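Local atomic coordinates of multicopper oxidase (Pseudomonas thermotolerans, PDB entry 6VOW), a protein that probably oxidises phenolic or related substrates at one copper site and passes the electrons to a copper cluster that reduces dioxygen to water, as laccases do. Residues D403-I408 with K419-R424; T229-L234 with E259-P264; V314-L319 with V396-S401; L243-G248 with R267-V272. All blocks are in the same frame, centred on the assembly; numbering follows the deposited sequence.

Interaction 1 (D403-I408 with K419-R424)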
loop_
_atom_site.group_PDB
_atom_site.type_symbol
_atom_site.label_atom_id
_atom_site.label_comp_id
_atom_site.label_asym_id
_atom_site.label_seq_id
_atom_site.Cartn_x
_atom_site.Cartn_y
_atom_site.Cartn_z
ATOM N N ASP A 403 2.482 -10.045 20.225
ATOM C CA ASP A 403 2.423 -9.716 21.669
ATOM C C ASP A 403 1.064 -9.202 22.064
ATOM O O ASP A 403 0.522 -9.546 23.105
ATOM C CB ASP A 403 3.324 -8.511 21.967
ATOM C CG ASP A 403 4.711 -8.874 22.407
ATOM O OD1 ASP A 403 4.900 -10.009 22.924
ATOM O OD2 ASP A 403 5.599 -7.968 22.263
ATOM N N ARG A 404 0.572 -8.296 21.240
ATOM C CA ARG A 404 -0.448 -7.392 21.657
ATOM C C ARG A 404 -1.764 -7.915 21.142
ATOM O O ARG A 404 -2.671 -8.243 21.913
ATOM C CB ARG A 404 -0.193 -5.967 21.109
ATOM C CG ARG A 404 1.253 -5.496 21.056
ATOM C CD ARG A 404 1.723 -4.742 22.292
ATOM N NE ARG A 404 2.165 -5.596 23.388
ATOM C CZ ARG A 404 2.978 -5.211 24.377
ATOM N NH1 ARG A 404 3.468 -3.964 24.442
ATOM N NH2 ARG A 404 3.298 -6.093 25.319
ATOM N N ARG A 405 -1.837 -8.012 19.819
ATOM C CA ARG A 405 -3.057 -8.310 19.125
ATOM C C ARG A 405 -3.296 -9.821 19.235
ATOM O O ARG A 405 -2.358 -10.609 19.451
ATOM C CB ARG A 405 -2.949 -7.826 17.653
ATOM C CG ARG A 405 -2.616 -6.329 17.495
ATOM C CD ARG A 405 -2.846 -5.716 16.082
ATOM N NE ARG A 405 -1.998 -4.514 15.821
ATOM C CZ ARG A 405 -2.318 -3.417 15.107
ATOM N NH1 ARG A 405 -3.502 -3.263 14.500
ATOM N NH2 ARG A 405 -1.420 -2.439 15.009
ATOM N N GLU A 406 -4.555 -10.234 19.143
ATOM C CA GLU A 406 -4.821 -11.622 18.825
ATOM C C GLU A 406 -4.792 -11.622 17.304
ATOM O O GLU A 406 -5.332 -10.707 16.711
ATOM C CB GLU A 406 -6.172 -12.097 19.392
ATOM C CG GLU A 406 -6.366 -13.603 19.314
ATOM C CD GLU A 406 -5.197 -14.385 19.923
ATOM O OE1 GLU A 406 -5.072 -14.361 21.173
ATOM O OE2 GLU A 406 -4.395 -15.005 19.159
ATOM N N ILE A 407 -4.108 -12.584 16.674
ATOM C CA ILE A 407 -4.036 -12.647 15.187
ATOM C C ILE A 407 -4.840 -13.811 14.599
ATOM O O ILE A 407 -4.688 -14.944 15.021
ATOM C CB ILE A 407 -2.583 -12.754 14.694
ATOM C CG1 ILE A 407 -1.791 -11.490 15.116
ATOM C CG2 ILE A 407 -2.504 -12.995 13.172
ATOM C CD1 ILE A 407 -2.100 -10.241 14.331
ATOM N N ILE A 408 -5.682 -13.508 13.616
ATOM C CA ILE A 408 -6.189 -14.513 12.696
ATOM C C ILE A 408 -5.205 -14.481 11.562
ATOM O O ILE A 408 -5.169 -13.491 10.833
ATOM C CB ILE A 408 -7.564 -14.162 12.129
ATOM C CG1 ILE A 408 -8.572 -14.071 13.295
ATOM C CG2 ILE A 408 -7.934 -15.191 11.033
ATOM C CD1 ILE A 408 -9.974 -13.798 12.835
ATOM N N LYS A 419 3.303 -0.144 18.845
ATOM C CA LYS A 419 4.156 0.381 19.876
ATOM C C LYS A 419 4.538 -0.765 20.746
ATOM O O LYS A 419 3.665 -1.483 21.228
ATOM C CB LYS A 419 3.363 1.340 20.728
ATOM C CG LYS A 419 2.782 2.586 20.043
ATOM C CD LYS A 419 2.165 3.460 21.143
ATOM C CE LYS A 419 1.432 4.713 20.699
ATOM N NZ LYS A 419 2.248 5.490 19.722
ATOM N N ASN A 420 5.840 -0.939 20.946
ATOM C CA ASN A 420 6.387 -2.046 21.727
ATOM C C ASN A 420 5.840 -3.404 21.363
ATOM O O ASN A 420 5.791 -4.276 22.190
ATOM C CB ASN A 420 6.161 -1.802 23.212
ATOM C CG ASN A 420 7.198 -0.897 23.831
ATOM O OD1 ASN A 420 8.118 -0.366 23.169
ATOM N ND2 ASN A 420 7.031 -0.676 25.135
ATOM N N GLU A 421 5.410 -3.600 20.134
ATOM C CA GLU A 421 4.835 -4.878 19.784
ATOM C C GLU A 421 5.944 -5.856 19.314
ATOM O O GLU A 421 6.877 -5.480 18.588
ATOM C CB GLU A 421 3.749 -4.685 18.723
ATOM C CG GLU A 421 3.143 -5.974 18.203
ATOM C CD GLU A 421 2.046 -5.797 17.153
ATOM O OE1 GLU A 421 1.657 -4.644 16.713
ATOM O OE2 GLU A 421 1.549 -6.891 16.772
ATOM N N THR A 422 5.838 -7.127 19.719
ATOM C CA THR A 422 6.624 -8.195 19.054
ATOM C C THR A 422 5.689 -9.111 18.270
ATOM O O THR A 422 4.961 -9.896 18.885
ATOM C CB THR A 422 7.444 -9.063 20.009
ATOM O OG1 THR A 422 8.537 -8.295 20.536
ATOM C CG2 THR A 422 8.000 -10.300 19.272
ATOM N N ALA A 423 5.754 -9.030 16.929
ATOM C CA ALA A 423 4.965 -9.907 16.030
ATOM C C ALA A 423 5.823 -10.971 15.255
ATOM O O ALA A 423 7.025 -10.799 14.930
ATOM C CB ALA A 423 4.093 -9.063 15.105
ATOM N N ARG A 424 5.205 -12.114 15.026
ATOM C CA ARG A 424 5.869 -13.183 14.341
ATOM C C ARG A 424 5.157 -13.358 13.007
ATOM O O ARG A 424 3.925 -13.314 12.900
ATOM C CB ARG A 424 5.845 -14.423 15.212
ATOM C CG ARG A 424 6.787 -14.304 16.394
ATOM C CD ARG A 424 6.602 -15.385 17.421
ATOM N NE ARG A 424 6.988 -16.692 16.909
ATOM C CZ ARG A 424 6.148 -17.662 16.542
ATOM N NH1 ARG A 424 4.823 -17.505 16.596
ATOM N NH2 ARG A 424 6.643 -18.824 16.112
#
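Asp-403 and Thr-422 hold each other by two hydrogen bonds, one made with backbone atoms alone and one with a carboxylate. The N-H of Asp-403 goes to the carbonyl O of Thr-422 at 2.8 Å, and Thr-422 returns its own N-H to OD2 of Asp-403 at 2.7 Å. Neither approach is ideal: the first donor stands above the carbonyl plane, and the second meets OD2 from 49° outside the carboxylate plane. The threonine hydroxyl stays out of this exchange, since its angle to OD2 is poor.

Next along, Arg-404 and Glu-421 run antiparallel alongside one another, with CG of Arg-404 3.5 Å from CG of Glu-421. Bends at chi2 and chi3 fold the arginine so that one guanidinium face lies over the carbonyl of Asn-420; NH1 of Arg-404 is 3.3 Å from that O, but no N-H is aimed at it. Glu-421, its CG anti to the backbone N (chi1 176°) and its chain extended, carries its carboxylate to the guanidinium edge of Arg-405. That salt bridge is long, 3.8 Å from OE1 of Glu-421 to NE of Arg-405. Firmer partners satisfy the acid: OE1 accepts from Gly-418 N, and OE2 is hydrogen-bonded to Tyr-415 OH. With an alanine in place of Glu-421, Gly-418 N and the Tyr-415 hydroxyl would probably lose their mate and Arg-405 a nearby countercharge. The arrangement ties the loop leaving strand 397-402 to the start of its antiparallel neighbour 422-428, in the cupredoxin-type beta sandwich of multicopper oxidases.

Interaction 2 (T229-L234 with E259-P264)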
loop_
_atom_site.group_PDB
_atom_site.type_symbol
_atom_site.label_atom_id
_atom_site.label_comp_id
_atom_site.label_asym_id
_atom_site.label_seq_id
_atom_site.Cartn_x
_atom_site.Cartn_y
_atom_site.Cartn_z
ATOM N N THR A 229 2.468 8.735 5.468
ATOM C CA THR A 229 2.617 8.562 6.980
ATOM C C THR A 229 1.360 8.223 7.792
ATOM O O THR A 229 1.470 7.605 8.869
ATOM C CB THR A 229 3.298 9.817 7.642
ATOM O OG1 THR A 229 2.318 10.721 8.142
ATOM C CG2 THR A 229 4.078 10.519 6.678
ATOM N N VAL A 230 0.193 8.632 7.313
ATOM C CA VAL A 230 -1.019 8.455 8.087
ATOM C C VAL A 230 -1.529 6.994 8.242
ATOM O O VAL A 230 -1.456 6.220 7.373
ATOM C CB VAL A 230 -2.113 9.412 7.614
ATOM C CG1 VAL A 230 -3.399 9.187 8.359
ATOM C CG2 VAL A 230 -1.656 10.843 7.824
ATOM N N THR A 231 -1.949 6.625 9.427
ATOM C CA THR A 231 -2.757 5.447 9.639
ATOM C C THR A 231 -4.205 5.879 9.879
ATOM O O THR A 231 -4.474 6.481 10.865
ATOM C CB THR A 231 -2.250 4.700 10.827
ATOM O OG1 THR A 231 -1.005 4.095 10.469
ATOM C CG2 THR A 231 -3.206 3.625 11.205
ATOM N N TYR A 232 -5.113 5.533 8.979
ATOM C CA TYR A 232 -6.508 5.881 9.085
ATOM C C TYR A 232 -7.228 4.812 9.896
ATOM O O TYR A 232 -7.190 3.639 9.569
ATOM C CB TYR A 232 -7.102 5.957 7.739
ATOM C CG TYR A 232 -6.397 6.930 6.873
ATOM C CD1 TYR A 232 -6.626 8.297 6.984
ATOM C CD2 TYR A 232 -5.524 6.480 5.873
ATOM C CE1 TYR A 232 -5.927 9.187 6.171
ATOM C CE2 TYR A 232 -4.887 7.355 5.040
ATOM C CZ TYR A 232 -5.082 8.705 5.208
ATOM O OH TYR A 232 -4.388 9.547 4.369
ATOM N N ARG A 233 -7.847 5.260 10.988
ATOM C CA ARG A 233 -8.575 4.392 11.933
ATOM C C ARG A 233 -9.942 4.279 11.379
ATOM O O ARG A 233 -10.868 4.970 11.770
ATOM C CB ARG A 233 -8.572 4.990 13.337
ATOM C CG ARG A 233 -7.146 5.071 13.850
ATOM C CD ARG A 233 -7.041 5.314 15.356
ATOM N NE ARG A 233 -7.856 6.442 15.853
ATOM C CZ ARG A 233 -7.693 7.735 15.525
ATOM N NH1 ARG A 233 -6.750 8.136 14.643
ATOM N NH2 ARG A 233 -8.506 8.654 16.080
ATOM N N LEU A 234 -10.035 3.464 10.357
ATOM C CA LEU A 234 -11.265 3.438 9.534
ATOM C C LEU A 234 -12.391 2.821 10.273
ATOM O O LEU A 234 -12.260 1.777 10.907
ATOM C CB LEU A 234 -11.051 2.603 8.249
ATOM C CG LEU A 234 -10.093 3.060 7.157
ATOM C CD1 LEU A 234 -10.125 2.040 6.021
ATOM C CD2 LEU A 234 -10.456 4.423 6.623
ATOM N N GLU A 259 -13.186 -0.605 14.191
ATOM C CA GLU A 259 -12.289 0.154 13.353
ATOM C C GLU A 259 -11.308 -0.730 12.667
ATOM O O GLU A 259 -11.081 -1.867 13.065
ATOM C CB GLU A 259 -11.600 1.305 14.134
ATOM C CG GLU A 259 -10.967 0.874 15.444
ATOM C CD GLU A 259 -10.296 2.033 16.169
ATOM O OE1 GLU A 259 -10.645 3.229 15.950
ATOM O OE2 GLU A 259 -9.399 1.706 16.964
ATOM N N TYR A 260 -10.794 -0.275 11.559
ATOM C CA TYR A 260 -9.670 -1.000 10.986
ATOM C C TYR A 260 -8.524 0.005 10.820
ATOM O O TYR A 260 -8.730 1.061 10.253
ATOM C CB TYR A 260 -10.073 -1.650 9.673
ATOM C CG TYR A 260 -8.953 -2.469 9.129
ATOM C CD1 TYR A 260 -7.961 -1.884 8.339
ATOM C CD2 TYR A 260 -8.863 -3.838 9.399
ATOM C CE1 TYR A 260 -6.923 -2.635 7.830
ATOM C CE2 TYR A 260 -7.849 -4.560 8.887
ATOM C CZ TYR A 260 -6.879 -3.942 8.074
ATOM O OH TYR A 260 -5.805 -4.674 7.600
ATOM N N TRP A 261 -7.347 -0.332 11.298
ATOM C CA TRP A 261 -6.181 0.574 11.220
ATOM C C TRP A 261 -5.465 0.349 9.913
ATOM O O TRP A 261 -4.710 -0.640 9.747
ATOM C CB TRP A 261 -5.205 0.333 12.383
ATOM C CG TRP A 261 -5.720 0.828 13.722
ATOM C CD1 TRP A 261 -6.966 0.665 14.220
ATOM C CD2 TRP A 261 -4.996 1.552 14.715
ATOM N NE1 TRP A 261 -7.072 1.211 15.445
ATOM C CE2 TRP A 261 -5.881 1.785 15.780
ATOM C CE3 TRP A 261 -3.704 2.054 14.792
ATOM C CZ2 TRP A 261 -5.504 2.463 16.937
ATOM C CZ3 TRP A 261 -3.319 2.739 15.925
ATOM C CH2 TRP A 261 -4.215 2.939 16.989
ATOM N N LEU A 262 -5.723 1.232 8.970
ATOM C CA LEU A 262 -5.181 1.140 7.641
ATOM C C LEU A 262 -3.942 1.966 7.664
ATOM O O LEU A 262 -3.997 3.200 7.533
ATOM C CB LEU A 262 -6.147 1.773 6.583
ATOM C CG LEU A 262 -5.858 1.423 5.100
ATOM C CD1 LEU A 262 -6.076 -0.026 4.998
ATOM C CD2 LEU A 262 -6.854 2.038 4.151
ATOM N N GLY A 263 -2.837 1.305 7.853
ATOM C CA GLY A 263 -1.549 1.952 7.723
ATOM C C GLY A 263 -1.131 2.367 6.328
ATOM O O GLY A 263 -1.696 1.939 5.344
ATOM N N PRO A 264 -0.087 3.189 6.242
ATOM C CA PRO A 264 0.386 3.611 4.904
ATOM C C PRO A 264 0.763 2.399 4.071
ATOM O O PRO A 264 1.407 1.399 4.581
ATOM C CB PRO A 264 1.567 4.515 5.208
ATOM C CG PRO A 264 1.434 4.897 6.669
ATOM C CD PRO A 264 0.724 3.777 7.338
HETATM O O HOH W 1 -10.276 5.535 16.817
#
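Arg-233 meets Trp-261 with a methylene rather than with its charge: CD lies over the six-membered ring, 3.9 Å from its centroid, in a CH-pi contact. The two side chains run side by side, with the guanidinium plane turned 66° from the indole. A bend about the CG-CD bond (chi3 -50°) sets the course of NE, which is too far from Glu-259 OE1 for a salt bridge; a water joins them, accepting from Arg-233 NE at 2.8 Å and donating to Glu-259 OE1. The other carboxylate oxygen fixes the indole, since NE1 of Trp-261 donates almost straight to OE2 of Glu-259 at 2.8 Å, from well above the carboxylate plane. A leucine in place of Trp-261 would probably uncover the Arg-233 methylenes and leave Glu-259 OE2 without this donor.

On the other face, Leu-234 CD1 packs on Leu-262 CD2 at 3.8 Å, and both residues also touch Ile-268 of the facing sheet. Hydrogen-bonded pairs Tyr-232/Leu-262 and Leu-234/Tyr-260 flank Arg-233, itself the centre of an inverse gamma turn. At the loop end, Pro-264 CG rests 3.3 Å from Val-230 O. The whole is an antiparallel pair in which 260-262 is an outermost strand of a five-stranded sheet, one layer of a cupredoxin-like sandwich.

Interaction 3 (V314-L319 with V396-S401)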
loop_
_atom_site.group_PDB
_atom_site.type_symbol
_atom_site.label_atom_id
_atom_site.label_comp_id
_atom_site.label_asym_id
_atom_site.label_seq_id
_atom_site.Cartn_x
_atom_site.Cartn_y
_atom_site.Cartn_z
ATOM N N VAL A 314 0.068 -18.255 -3.058
ATOM C CA VAL A 314 1.223 -17.879 -2.272
ATOM C C VAL A 314 1.732 -19.136 -1.595
ATOM O O VAL A 314 0.999 -20.015 -1.239
ATOM C CB VAL A 314 0.814 -16.876 -1.208
ATOM C CG1 VAL A 314 2.033 -16.213 -0.619
ATOM C CG2 VAL A 314 -0.121 -15.842 -1.757
ATOM N N ALA A 315 3.029 -19.197 -1.408
ATOM C CA ALA A 315 3.669 -20.388 -0.899
ATOM C C ALA A 315 3.411 -20.498 0.613
ATOM O O ALA A 315 3.842 -19.657 1.374
ATOM C CB ALA A 315 5.174 -20.333 -1.239
ATOM N N GLU A 316 2.658 -21.515 1.028
ATOM C CA GLU A 316 2.365 -21.745 2.429
ATOM C C GLU A 316 3.644 -21.833 3.197
ATOM O O GLU A 316 4.512 -22.626 2.873
ATOM C CB GLU A 316 1.570 -23.035 2.627
ATOM C CG GLU A 316 0.948 -23.166 4.010
ATOM C CD GLU A 316 0.114 -21.961 4.441
ATOM O OE1 GLU A 316 -1.019 -21.794 3.903
ATOM O OE2 GLU A 316 0.593 -21.188 5.327
ATOM N N PRO A 317 3.817 -20.976 4.178
ATOM C CA PRO A 317 4.938 -21.294 5.034
ATOM C C PRO A 317 4.515 -22.510 5.862
ATOM O O PRO A 317 3.325 -22.645 6.211
ATOM C CB PRO A 317 5.169 -20.004 5.831
ATOM C CG PRO A 317 4.495 -18.970 5.015
ATOM C CD PRO A 317 3.277 -19.659 4.478
ATOM N N ASP A 318 5.494 -23.409 6.052
ATOM C CA ASP A 318 5.482 -24.670 6.821
ATOM C C ASP A 318 6.261 -24.335 8.141
ATOM O O ASP A 318 7.501 -24.333 8.160
ATOM C CB ASP A 318 6.151 -25.836 5.961
ATOM C CG ASP A 318 6.597 -27.042 6.812
ATOM O OD1 ASP A 318 6.449 -26.982 8.050
ATOM O OD2 ASP A 318 7.094 -28.072 6.249
ATOM N N LEU A 319 5.521 -24.050 9.212
ATOM C CA LEU A 319 6.120 -23.640 10.494
ATOM C C LEU A 319 7.083 -24.643 11.078
ATOM O O LEU A 319 8.100 -24.243 11.630
ATOM C CB LEU A 319 5.061 -23.270 11.540
ATOM C CG LEU A 319 4.120 -22.123 11.133
ATOM C CD1 LEU A 319 3.520 -21.459 12.369
ATOM C CD2 LEU A 319 4.815 -21.075 10.264
ATOM N N VAL A 396 5.443 -12.262 0.018
ATOM C CA VAL A 396 4.282 -12.121 0.844
ATOM C C VAL A 396 4.533 -12.907 2.111
ATOM O O VAL A 396 4.979 -14.043 2.033
ATOM C CB VAL A 396 3.087 -12.666 0.072
ATOM C CG1 VAL A 396 2.071 -13.226 0.994
ATOM C CG2 VAL A 396 2.483 -11.531 -0.753
ATOM N N PHE A 397 4.251 -12.326 3.269
ATOM C CA PHE A 397 4.418 -13.107 4.473
ATOM C C PHE A 397 3.057 -13.325 5.091
ATOM O O PHE A 397 2.097 -12.613 4.787
ATOM C CB PHE A 397 5.409 -12.468 5.462
ATOM C CG PHE A 397 5.103 -11.050 5.781
ATOM C CD1 PHE A 397 4.158 -10.729 6.739
ATOM C CD2 PHE A 397 5.767 -10.026 5.123
ATOM C CE1 PHE A 397 3.877 -9.365 7.000
ATOM C CE2 PHE A 397 5.531 -8.712 5.390
ATOM C CZ PHE A 397 4.588 -8.364 6.335
ATOM N N LYS A 398 2.992 -14.337 5.922
ATOM C CA LYS A 398 1.807 -14.696 6.683
ATOM C C LYS A 398 2.008 -14.282 8.112
ATOM O O LYS A 398 2.994 -14.644 8.736
ATOM C CB LYS A 398 1.623 -16.227 6.649
ATOM C CG LYS A 398 0.313 -16.697 7.233
ATOM C CD LYS A 398 0.064 -18.146 7.014
ATOM C CE LYS A 398 -1.427 -18.414 6.994
ATOM N NZ LYS A 398 -1.628 -19.879 6.741
ATOM N N VAL A 399 1.080 -13.534 8.644
ATOM C CA VAL A 399 1.163 -13.004 10.001
ATOM C C VAL A 399 0.709 -14.068 10.942
ATOM O O VAL A 399 -0.427 -14.591 10.832
ATOM C CB VAL A 399 0.227 -11.811 10.156
ATOM C CG1 VAL A 399 0.349 -11.187 11.542
ATOM C CG2 VAL A 399 0.556 -10.789 9.103
ATOM N N LEU A 400 1.579 -14.403 11.887
ATOM C CA LEU A 400 1.278 -15.574 12.686
ATOM C C LEU A 400 0.585 -15.122 13.967
ATOM O O LEU A 400 -0.628 -15.430 14.214
ATOM C CB LEU A 400 2.553 -16.341 12.978
ATOM C CG LEU A 400 3.004 -17.508 12.164
ATOM C CD1 LEU A 400 2.861 -17.219 10.681
ATOM C CD2 LEU A 400 4.418 -17.882 12.554
ATOM N N SER A 401 1.360 -14.357 14.741
ATOM C CA SER A 401 1.002 -13.973 16.123
ATOM C C SER A 401 1.529 -12.586 16.454
ATOM O O SER A 401 2.398 -12.035 15.743
ATOM C CB SER A 401 1.576 -14.991 17.124
ATOM O OG SER A 401 2.965 -15.195 16.930
#
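Val-314 and Val-396 make the tight end of this contact. Their CG1 methyls stand 3.4 Å apart, closer than carbons usually pack, and the two side chains cross at about a right angle. The methyl of Val-314 is the branch anti to its backbone N (chi1 -166°), which aims it at the strand. Beside it the packing slackens: the Pro-317 ring faces the base of Lys-398, with CG of the proline 4.3 Å from CB of the lysine.

The segment 314-319 belongs to the connection between strands 288-296 and 323-329, and it lies against one face of the sheet that holds 397-402 and 422-428, so that Pro-317 also touches Ala-426. This sheet is part of a cupredoxin-type sandwich, and here it carries a classic beta bulge, with Leu-400 and Ser-401 both opposite Arg-424.

Toward solvent the chemistry turns polar. Lys-398 stretches out fully past Pro-317, and its NZ donates to Glu-316 OE2 at 2.9 Å, on the syn side and 24° out of the carboxylate plane. Glu-316 starts away from the strand and comes back by its bend at chi2 (52°). At the far end the exposed Leu-319 meets Leu-400 tip to tip, with CD1 of Leu-319 3.7 Å from CD2 of Leu-400.

Interaction 4 (L243-G248 with R267-V272)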
loop_
_atom_site.group_PDB
_atom_site.type_symbol
_atom_site.label_atom_id
_atom_site.label_comp_id
_atom_site.label_asym_id
_atom_site.label_seq_id
_atom_site.Cartn_x
_atom_site.Cartn_y
_atom_site.Cartn_z
ATOM N N LEU A 243 -14.838 -7.314 6.020
ATOM C CA LEU A 243 -13.569 -7.376 5.435
ATOM C C LEU A 243 -13.500 -8.661 4.614
ATOM O O LEU A 243 -13.880 -9.697 5.089
ATOM C CB LEU A 243 -12.547 -7.348 6.532
ATOM C CG LEU A 243 -12.519 -5.998 7.274
ATOM C CD1 LEU A 243 -11.593 -6.112 8.475
ATOM C CD2 LEU A 243 -12.033 -4.903 6.354
ATOM N N TYR A 244 -13.047 -8.545 3.377
ATOM C CA TYR A 244 -12.846 -9.724 2.509
ATOM C C TYR A 244 -11.430 -9.975 2.118
ATOM O O TYR A 244 -11.079 -11.105 1.668
ATOM C CB TYR A 244 -13.631 -9.576 1.244
ATOM C CG TYR A 244 -15.038 -10.108 1.323
ATOM C CD1 TYR A 244 -15.935 -9.582 2.226
ATOM C CD2 TYR A 244 -15.431 -11.169 0.563
ATOM C CE1 TYR A 244 -17.238 -10.066 2.317
ATOM C CE2 TYR A 244 -16.700 -11.679 0.626
ATOM C CZ TYR A 244 -17.601 -11.116 1.478
ATOM O OH TYR A 244 -18.812 -11.636 1.493
ATOM N N ALA A 245 -10.619 -8.933 2.195
ATOM C CA ALA A 245 -9.200 -9.065 1.919
ATOM C C ALA A 245 -8.395 -7.944 2.499
ATOM O O ALA A 245 -8.849 -6.794 2.536
ATOM C CB ALA A 245 -8.958 -9.054 0.431
ATOM N N LEU A 246 -7.158 -8.283 2.831
ATOM C CA LEU A 246 -6.179 -7.319 3.420
ATOM C C LEU A 246 -4.855 -7.361 2.678
ATOM O O LEU A 246 -4.198 -8.469 2.546
ATOM C CB LEU A 246 -5.935 -7.628 4.870
ATOM C CG LEU A 246 -7.083 -8.040 5.747
ATOM C CD1 LEU A 246 -6.550 -8.549 7.118
ATOM C CD2 LEU A 246 -8.070 -6.893 5.871
ATOM N N ASP A 247 -4.488 -6.182 2.156
ATOM C CA ASP A 247 -3.202 -5.975 1.514
ATOM C C ASP A 247 -3.102 -6.972 0.341
ATOM O O ASP A 247 -2.127 -7.678 0.167
ATOM C CB ASP A 247 -2.098 -6.135 2.565
ATOM C CG ASP A 247 -2.389 -5.291 3.845
ATOM O OD1 ASP A 247 -2.663 -4.109 3.730
ATOM O OD2 ASP A 247 -2.432 -5.843 4.957
ATOM N N GLY A 248 -4.167 -6.987 -0.445
ATOM C CA GLY A 248 -4.288 -7.817 -1.685
ATOM C C GLY A 248 -4.415 -9.329 -1.501
ATOM O O GLY A 248 -4.152 -10.097 -2.438
ATOM N N ARG A 267 -4.086 -1.883 2.231
ATOM C CA ARG A 267 -5.338 -1.857 1.491
ATOM C C ARG A 267 -6.274 -2.858 2.090
ATOM O O ARG A 267 -5.872 -3.822 2.725
ATOM C CB ARG A 267 -5.037 -2.281 0.046
ATOM C CG ARG A 267 -4.067 -1.427 -0.716
ATOM C CD ARG A 267 -2.638 -1.890 -0.591
ATOM N NE ARG A 267 -2.333 -3.240 -1.130
ATOM C CZ ARG A 267 -1.333 -3.982 -0.681
ATOM N NH1 ARG A 267 -0.601 -3.578 0.352
ATOM N NH2 ARG A 267 -1.108 -5.165 -1.190
ATOM N N ILE A 268 -7.537 -2.674 1.812
ATOM C CA ILE A 268 -8.541 -3.637 2.179
ATOM C C ILE A 268 -9.605 -3.634 1.116
ATOM O O ILE A 268 -9.857 -2.632 0.432
ATOM C CB ILE A 268 -9.256 -3.302 3.547
ATOM C CG1 ILE A 268 -9.942 -1.905 3.604
ATOM C CG2 ILE A 268 -8.267 -3.400 4.674
ATOM C CD1 ILE A 268 -10.615 -1.680 4.936
ATOM N N ASP A 269 -10.287 -4.752 1.050
ATOM C CA ASP A 269 -11.588 -4.787 0.359
ATOM C C ASP A 269 -12.571 -4.870 1.479
ATOM O O ASP A 269 -12.502 -5.789 2.307
ATOM C CB ASP A 269 -11.751 -6.037 -0.433
ATOM C CG ASP A 269 -10.998 -6.013 -1.744
ATOM O OD1 ASP A 269 -11.136 -5.035 -2.502
ATOM O OD2 ASP A 269 -10.304 -7.013 -2.031
ATOM N N LEU A 270 -13.489 -3.929 1.458
ATOM C CA LEU A 270 -14.419 -3.725 2.483
ATOM C C LEU A 270 -15.732 -3.878 1.748
ATOM O O LEU A 270 -16.057 -3.026 0.905
ATOM C CB LEU A 270 -14.204 -2.319 3.107
ATOM C CG LEU A 270 -15.227 -1.993 4.203
ATOM C CD1 LEU A 270 -15.380 -3.119 5.200
ATOM C CD2 LEU A 270 -14.959 -0.728 4.942
ATOM N N ALA A 271 -16.420 -4.993 1.955
ATOM C CA ALA A 271 -17.776 -5.134 1.363
ATOM C C ALA A 271 -18.808 -4.552 2.255
ATOM O O ALA A 271 -18.889 -4.939 3.457
ATOM C CB ALA A 271 -18.131 -6.548 1.130
ATOM N N VAL A 272 -19.636 -3.679 1.671
ATOM C CA VAL A 272 -20.576 -2.896 2.431
ATOM C C VAL A 272 -21.997 -3.187 1.894
ATOM O O VAL A 272 -22.241 -3.103 0.685
ATOM C CB VAL A 272 -20.263 -1.392 2.258
ATOM C CG1 VAL A 272 -21.330 -0.499 2.889
ATOM C CG2 VAL A 272 -18.946 -1.083 2.946
HETATM O O HOH W 2 -4.783 -3.798 5.272
#
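Arg-267 curls back, with bends at chi2 and chi3, until one face of its guanidinium lies against Asp-247, whose CA sits 3.4 Å above the plane and over its centre. This placement leaves the charges poorly aligned: OD1 of Asp-247 is 4.0 Å from NH1 of Arg-267 and well outside the guanidinium plane, a long salt bridge with no N-H aimed at the oxygen. OD1 instead accepts the backbone N of Arg-267 at 3.0 Å, on its anti side, and a water that also donates to Arg-267 O. The guanidinium finds its stronger partners in Asn-132 O and the carboxylate of Asp-413, and Asp-247 OD2 in Thr-412 OG1.

These residues close an antiparallel strand pair in a cupredoxin-like sandwich. A beta bulge at Tyr-244 shifts the register by one between the pairs Leu-243/Leu-270 and Ala-245/Asp-269, and the buried N of Ala-245 has no partner in the model.

On the apolar face, Leu-243 slants across two neighbours, its CD2 3.8 Å from Ile-268 CD1 and 4.0 Å from Leu-270 CD1. Leu-246 slants over Ile-268, with CD2 of Leu-246 3.7 Å from CG2 of Ile-268. At the bulge the Tyr-244 ring meets Ala-271 obliquely, CE1 of Tyr-244 3.8 Å from CB of Ala-271, while its hydroxyl is held by Pro-306 O.

How the interactions relate
Interaction 4 is wholly buried, interactions 2 and 3 partly so, and interaction 1 lies at the surface. Interactions 2 and 4 belong to the two facing sheets of one sandwich and touch: the Tyr-260 ring packs on Ile-268, Leu-246 and Leu-243. Both are strand-to-strand ladders, and their segments alternate along the chain. Interactions 1 and 3 share a single sheet, where Arg-424 pairs by probable backbone hydrogen bonds with Leu-400 and Ser-401, but in each a loop meets a strand. Charge in interaction 4 is buried and answered by several partners; in interaction 2 water bridges it, in interaction 3 a direct salt bridge faces solvent, and in interaction 1 the ion pair is long, its acid held mainly by other partners.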